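Local structure of Alr3790 protein (Anabaena sp., 3HIX) at residues A[45-58]-A[69-83]. The protein is of unknown function but contains a rhodanese-like domain, a fold that in its relatives often serves sulfur transfer. Numbering follows the deposited sequence.
Sequences ASSSLEKSRDIYVY and VNLLRSAGFEHVSEL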
loop_
_atom_site.group_PDB
_atom_site.type_symbol
_atom_site.label_atom_id
_atom_site.label_comp_id
_atom_site.label_asym_id
_atom_site.label_seq_id
_atom_site.Cartn_x
_atom_site.Cartn_y
_atom_site.Cartn_z
ATOM N N ALA A 45 10.246 -1.588 -2.846
ATOM C CA ALA A 45 9.711 -1.464 -4.197
ATOM C C ALA A 45 10.831 -1.503 -5.236
ATOM O O ALA A 45 10.684 -2.107 -6.299
ATOM C CB ALA A 45 8.922 -0.173 -4.328
ATOM N N SER A 46 11.949 -0.857 -4.927
ATOM C CA SER A 46 13.083 -0.826 -5.847
ATOM C C SER A 46 13.690 -2.205 -6.069
ATOM O O SER A 46 14.229 -2.486 -7.135
ATOM C CB SER A 46 14.169 0.119 -5.322
ATOM O OG SER A 46 13.685 1.445 -5.224
ATOM N N SER A 47 13.604 -3.070 -5.064
ATOM C CA SER A 47 14.175 -4.407 -5.182
ATOM C C SER A 47 13.158 -5.478 -5.556
ATOM O O SER A 47 13.538 -6.585 -5.938
ATOM C CB SER A 47 14.854 -4.806 -3.871
ATOM O OG SER A 47 13.900 -5.117 -2.872
ATOM N N SER A 48 11.871 -5.153 -5.461
ATOM C CA SER A 48 10.829 -6.132 -5.758
ATOM C C SER A 48 9.993 -5.854 -6.998
ATOM O O SER A 48 9.409 -6.772 -7.572
ATOM C CB SER A 48 9.874 -6.249 -4.568
ATOM O OG SER A 48 10.578 -6.451 -3.358
ATOM N N LEU A 49 9.928 -4.595 -7.415
ATOM C CA LEU A 49 9.091 -4.239 -8.557
ATOM C C LEU A 49 9.815 -3.475 -9.655
ATOM O O LEU A 49 10.699 -2.666 -9.377
ATOM C CB LEU A 49 7.915 -3.387 -8.069
ATOM C CG LEU A 49 7.140 -3.889 -6.849
ATOM C CD1 LEU A 49 6.218 -2.794 -6.328
ATOM C CD2 LEU A 49 6.344 -5.129 -7.232
ATOM N N GLU A 50 9.433 -3.734 -10.902
ATOM C CA GLU A 50 10.023 -3.023 -12.032
ATOM C C GLU A 50 9.347 -1.660 -12.110
ATOM O O GLU A 50 8.160 -1.526 -11.817
ATOM C CB GLU A 50 9.820 -3.781 -13.345
ATOM C CG GLU A 50 8.506 -4.516 -13.469
ATOM C CD GLU A 50 8.573 -5.893 -12.847
ATOM O OE1 GLU A 50 9.425 -6.698 -13.282
ATOM O OE2 GLU A 50 7.779 -6.172 -11.925
ATOM N N LYS A 51 10.111 -0.656 -12.521
ATOM C CA LYS A 51 9.605 0.706 -12.591
ATOM C C LYS A 51 8.523 0.973 -13.634
ATOM O O LYS A 51 7.886 2.027 -13.611
ATOM C CB LYS A 51 10.787 1.657 -12.776
ATOM C CG LYS A 51 11.768 1.598 -11.608
ATOM C CD LYS A 51 13.072 2.300 -11.934
ATOM C CE LYS A 51 14.105 2.074 -10.849
ATOM N NZ LYS A 51 13.670 2.657 -9.563
ATOM N N SER A 52 8.308 0.026 -14.541
ATOM C CA SER A 52 7.284 0.191 -15.567
ATOM C C SER A 52 5.941 -0.375 -15.111
ATOM O O SER A 52 4.920 -0.186 -15.774
ATOM C CB SER A 52 7.718 -0.512 -16.852
ATOM O OG SER A 52 8.020 -1.871 -16.591
ATOM N N ARG A 53 5.949 -1.062 -13.974
ATOM C CA ARG A 53 4.739 -1.674 -13.429
ATOM C C ARG A 53 3.708 -0.693 -12.872
ATOM O O ARG A 53 4.051 0.242 -12.155
ATOM C CB ARG A 53 5.117 -2.679 -12.330
ATOM C CG ARG A 53 3.938 -3.148 -11.478
ATOM C CD ARG A 53 4.305 -4.325 -10.589
ATOM N NE ARG A 53 4.733 -5.479 -11.376
ATOM C CZ ARG A 53 4.904 -6.703 -10.884
ATOM N NH1 ARG A 53 4.684 -6.948 -9.599
ATOM N NH2 ARG A 53 5.295 -7.686 -11.682
ATOM N N ASP A 54 2.441 -0.922 -13.213
ATOM C CA ASP A 54 1.343 -0.097 -12.718
ATOM C C ASP A 54 1.209 -0.386 -11.236
ATOM O O ASP A 54 0.935 -1.520 -10.846
ATOM C CB ASP A 54 0.024 -0.463 -13.394
ATOM C CG ASP A 54 -0.232 0.340 -14.638
ATOM O OD1 ASP A 54 0.496 0.145 -15.629
ATOM O OD2 ASP A 54 -1.162 1.169 -14.618
ATOM N N ILE A 55 1.386 0.641 -10.415
ATOM C CA ILE A 55 1.305 0.481 -8.971
ATOM C C ILE A 55 0.215 1.350 -8.372
ATOM O O ILE A 55 0.056 2.515 -8.731
ATOM C CB ILE A 55 2.656 0.833 -8.312
ATOM C CG1 ILE A 55 3.741 -0.097 -8.860
ATOM C CG2 ILE A 55 2.564 0.695 -6.802
ATOM C CD1 ILE A 55 5.144 0.290 -8.467
ATOM N N TYR A 56 -0.546 0.767 -7.459
ATOM C CA TYR A 56 -1.617 1.483 -6.803
ATOM C C TYR A 56 -1.327 1.426 -5.314
ATOM O O TYR A 56 -1.116 0.354 -4.744
ATOM C CB TYR A 56 -2.950 0.849 -7.184
ATOM C CG TYR A 56 -3.262 1.110 -8.641
ATOM C CD1 TYR A 56 -4.155 2.115 -9.015
ATOM C CD2 TYR A 56 -2.576 0.430 -9.650
ATOM C CE1 TYR A 56 -4.349 2.443 -10.361
ATOM C CE2 TYR A 56 -2.757 0.752 -10.994
ATOM C CZ TYR A 56 -3.642 1.760 -11.342
ATOM O OH TYR A 56 -3.796 2.107 -12.668
ATOM N N VAL A 57 -1.275 2.598 -4.698
ATOM C CA VAL A 57 -0.955 2.677 -3.287
ATOM C C VAL A 57 -2.039 3.293 -2.431
ATOM O O VAL A 57 -2.817 4.137 -2.886
ATOM C CB VAL A 57 0.331 3.505 -3.064
ATOM C CG1 VAL A 57 1.433 3.028 -3.987
ATOM C CG2 VAL A 57 0.046 4.960 -3.309
ATOM N N TYR A 58 -2.079 2.851 -1.181
ATOM C CA TYR A 58 -3.012 3.385 -0.212
ATOM C C TYR A 58 -2.320 3.344 1.136
ATOM O O TYR A 58 -1.535 2.440 1.425
ATOM C CB TYR A 58 -4.341 2.590 -0.191
ATOM C CG TYR A 58 -4.294 1.203 0.421
ATOM C CD1 TYR A 58 -4.661 0.993 1.751
ATOM C CD2 TYR A 58 -3.942 0.094 -0.345
ATOM C CE1 TYR A 58 -4.686 -0.293 2.301
ATOM C CE2 TYR A 58 -3.960 -1.194 0.193
ATOM C CZ TYR A 58 -4.332 -1.379 1.514
ATOM O OH TYR A 58 -4.332 -2.644 2.045
ATOM N N VAL A 69 3.211 8.102 -2.804
ATOM C CA VAL A 69 3.193 8.234 -4.259
ATOM C C VAL A 69 4.332 9.127 -4.737
ATOM O O VAL A 69 4.963 8.851 -5.748
ATOM C CB VAL A 69 1.864 8.829 -4.759
ATOM C CG1 VAL A 69 1.906 8.999 -6.270
ATOM C CG2 VAL A 69 0.712 7.916 -4.371
ATOM N N ASN A 70 4.582 10.207 -4.008
ATOM C CA ASN A 70 5.652 11.131 -4.365
ATOM C C ASN A 70 7.011 10.429 -4.224
ATOM O O ASN A 70 7.884 10.577 -5.075
ATOM C CB ASN A 70 5.572 12.388 -3.480
ATOM C CG ASN A 70 4.373 13.272 -3.821
ATOM O OD1 ASN A 70 3.932 14.085 -3.006
ATOM N ND2 ASN A 70 3.851 13.124 -5.034
ATOM N N LEU A 71 7.183 9.655 -3.157
ATOM C CA LEU A 71 8.432 8.919 -2.951
ATOM C C LEU A 71 8.708 7.923 -4.081
ATOM O O LEU A 71 9.837 7.803 -4.548
ATOM C CB LEU A 71 8.393 8.147 -1.631
ATOM C CG LEU A 71 8.584 8.933 -0.340
ATOM C CD1 LEU A 71 8.174 8.084 0.841
ATOM C CD2 LEU A 71 10.039 9.364 -0.225
ATOM N N LEU A 72 7.676 7.207 -4.518
ATOM C CA LEU A 72 7.844 6.214 -5.581
ATOM C C LEU A 72 8.110 6.869 -6.928
ATOM O O LEU A 72 8.958 6.408 -7.693
ATOM C CB LEU A 72 6.607 5.308 -5.668
ATOM C CG LEU A 72 6.419 4.359 -4.476
ATOM C CD1 LEU A 72 5.061 3.666 -4.575
ATOM C CD2 LEU A 72 7.551 3.334 -4.446
ATOM N N ARG A 73 7.393 7.943 -7.228
ATOM C CA ARG A 73 7.609 8.623 -8.498
ATOM C C ARG A 73 9.005 9.234 -8.525
ATOM O O ARG A 73 9.682 9.192 -9.552
ATOM C CB ARG A 73 6.553 9.704 -8.721
ATOM C CG ARG A 73 5.169 9.151 -8.994
ATOM C CD ARG A 73 4.179 10.261 -9.309
ATOM N NE ARG A 73 2.831 9.739 -9.513
ATOM C CZ ARG A 73 1.727 10.477 -9.447
ATOM N NH1 ARG A 73 1.811 11.775 -9.187
ATOM N NH2 ARG A 73 0.538 9.912 -9.612
ATOM N N SER A 74 9.440 9.795 -7.399
ATOM C CA SER A 74 10.769 10.391 -7.341
ATOM C C SER A 74 11.837 9.309 -7.449
ATOM O O SER A 74 12.971 9.588 -7.820
ATOM C CB SER A 74 10.955 11.179 -6.041
ATOM O OG SER A 74 10.102 12.308 -6.009
ATOM N N ALA A 75 11.471 8.070 -7.132
ATOM C CA ALA A 75 12.413 6.957 -7.204
ATOM C C ALA A 75 12.512 6.386 -8.615
ATOM O O ALA A 75 13.312 5.487 -8.874
ATOM C CB ALA A 75 12.011 5.861 -6.230
ATOM N N GLY A 76 11.692 6.898 -9.524
ATOM C CA GLY A 76 11.742 6.408 -10.887
ATOM C C GLY A 76 10.591 5.528 -11.336
ATOM O O GLY A 76 10.609 5.038 -12.457
ATOM N N PHE A 77 9.591 5.308 -10.485
ATOM C CA PHE A 77 8.456 4.486 -10.907
ATOM C C PHE A 77 7.567 5.323 -11.824
ATOM O O PHE A 77 7.074 6.387 -11.442
ATOM C CB PHE A 77 7.695 3.964 -9.690
ATOM C CG PHE A 77 8.372 2.797 -9.024
ATOM C CD1 PHE A 77 8.116 1.489 -9.443
ATOM C CD2 PHE A 77 9.326 3.006 -8.034
ATOM C CE1 PHE A 77 8.813 0.404 -8.882
ATOM C CE2 PHE A 77 10.026 1.936 -7.471
ATOM C CZ PHE A 77 9.769 0.631 -7.898
ATOM N N GLU A 78 7.394 4.834 -13.047
ATOM C CA GLU A 78 6.628 5.527 -14.081
ATOM C C GLU A 78 5.113 5.611 -13.900
ATOM O O GLU A 78 4.497 6.571 -14.356
ATOM C CB GLU A 78 6.959 4.910 -15.455
ATOM C CG GLU A 78 6.124 5.431 -16.619
ATOM C CD GLU A 78 6.449 4.748 -17.949
ATOM O OE1 GLU A 78 6.954 3.606 -17.939
ATOM O OE2 GLU A 78 6.181 5.352 -19.010
ATOM N N HIS A 79 4.510 4.625 -13.242
ATOM C CA HIS A 79 3.058 4.632 -13.050
ATOM C C HIS A 79 2.615 4.319 -11.625
ATOM O O HIS A 79 2.432 3.157 -11.252
ATOM C CB HIS A 79 2.422 3.645 -14.025
ATOM C CG HIS A 79 2.703 3.966 -15.458
ATOM N ND1 HIS A 79 3.120 3.019 -16.369
ATOM C CD2 HIS A 79 2.664 5.141 -16.131
ATOM C CE1 HIS A 79 3.329 3.597 -17.538
ATOM N NE2 HIS A 79 3.060 4.884 -17.420
ATOM N N VAL A 80 2.437 5.374 -10.836
ATOM C CA VAL A 80 2.025 5.241 -9.450
ATOM C C VAL A 80 0.791 6.085 -9.243
ATOM O O VAL A 80 0.799 7.283 -9.516
ATOM C CB VAL A 80 3.127 5.738 -8.490
ATOM C CG1 VAL A 80 2.753 5.414 -7.039
ATOM C CG2 VAL A 80 4.466 5.098 -8.859
ATOM N N SER A 81 -0.280 5.461 -8.776
ATOM C CA SER A 81 -1.515 6.190 -8.539
ATOM C C SER A 81 -2.041 5.895 -7.149
ATOM O O SER A 81 -1.677 4.896 -6.528
ATOM C CB SER A 81 -2.555 5.834 -9.602
ATOM O OG SER A 81 -2.619 4.438 -9.783
ATOM N N GLU A 82 -2.892 6.790 -6.671
ATOM C CA GLU A 82 -3.476 6.702 -5.347
ATOM C C GLU A 82 -4.858 6.042 -5.362
ATOM O O GLU A 82 -5.632 6.221 -6.303
ATOM C CB GLU A 82 -3.598 8.123 -4.783
ATOM C CG GLU A 82 -2.302 8.923 -4.913
ATOM C CD GLU A 82 -2.512 10.357 -5.366
ATOM O OE1 GLU A 82 -2.599 11.254 -4.500
ATOM O OE2 GLU A 82 -2.592 10.584 -6.594
ATOM N N LEU A 83 -5.148 5.247 -4.338
ATOM C CA LEU A 83 -6.472 4.658 -4.205
ATOM C C LEU A 83 -7.131 5.570 -3.183
ATOM O O LEU A 83 -6.956 5.391 -1.974
ATOM C CB LEU A 83 -6.416 3.229 -3.668
ATOM C CG LEU A 83 -5.969 2.127 -4.631
ATOM C CD1 LEU A 83 -5.981 0.807 -3.882
ATOM C CD2 LEU A 83 -6.900 2.056 -5.856
HETATM O O HOH W 1 5.500 2.505 -11.993
HETATM O O HOH W 2 -0.664 3.333 -11.546
#
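The carbonyl oxygen of Lys51 is gripped twice: Glu78 N reaches Lys51 O at 2.9 Å, in the carbonyl plane, and a water donates to it as well. That same water donates to Arg53 O and accepts from His79 N, tying the two loops together just before the strands pair. Lys51 then runs its chain along the helix end: CG sits squarely over one face of the Phe77 ring, a CH-pi contact 4.2 Å from the centroid. A bend at the last torsion (chi4 -63°) brings Lys51 NZ to Ala75 O at 2.9 Å, beside the Schellman motif at Gly76 that ends helix 62-74. The Phe77 ring is wedged between the end of helix 41-48 and strand 55-58, with CD1 3.4 Å from Ile55 CD1 and CZ against Ala45 CB. From there strands 55-58 and 80-82 pair in parallel, Ile55 N to His79 O, Ser81 N to Ile55 O, Val57 N to Ser81 O and Leu83 N to Val57 O. On the sheet face that carries Ile55 and Val57, Val57 CG1 meets Leu72 CD1 tip to tip at 3.7 Å, closing helix 62-74 onto the sheet. On the other face, Tyr56 CB lies 4.2 Å from Leu83 CG, Phe14 meets the Tyr56 ring edge-to-face, and a second water joins Ser81 OG to Ile55 O. An alanine at Tyr56 would probably leave Phe14 without its edge-to-face partner and Leu83 less covered, and lose the weak hydroxyl bond to Asp54. In this beta-alpha-beta crossover of the rhodanese-like domain, the chemistry implies strand register set by backbone bonds and a helix held by apolar packing.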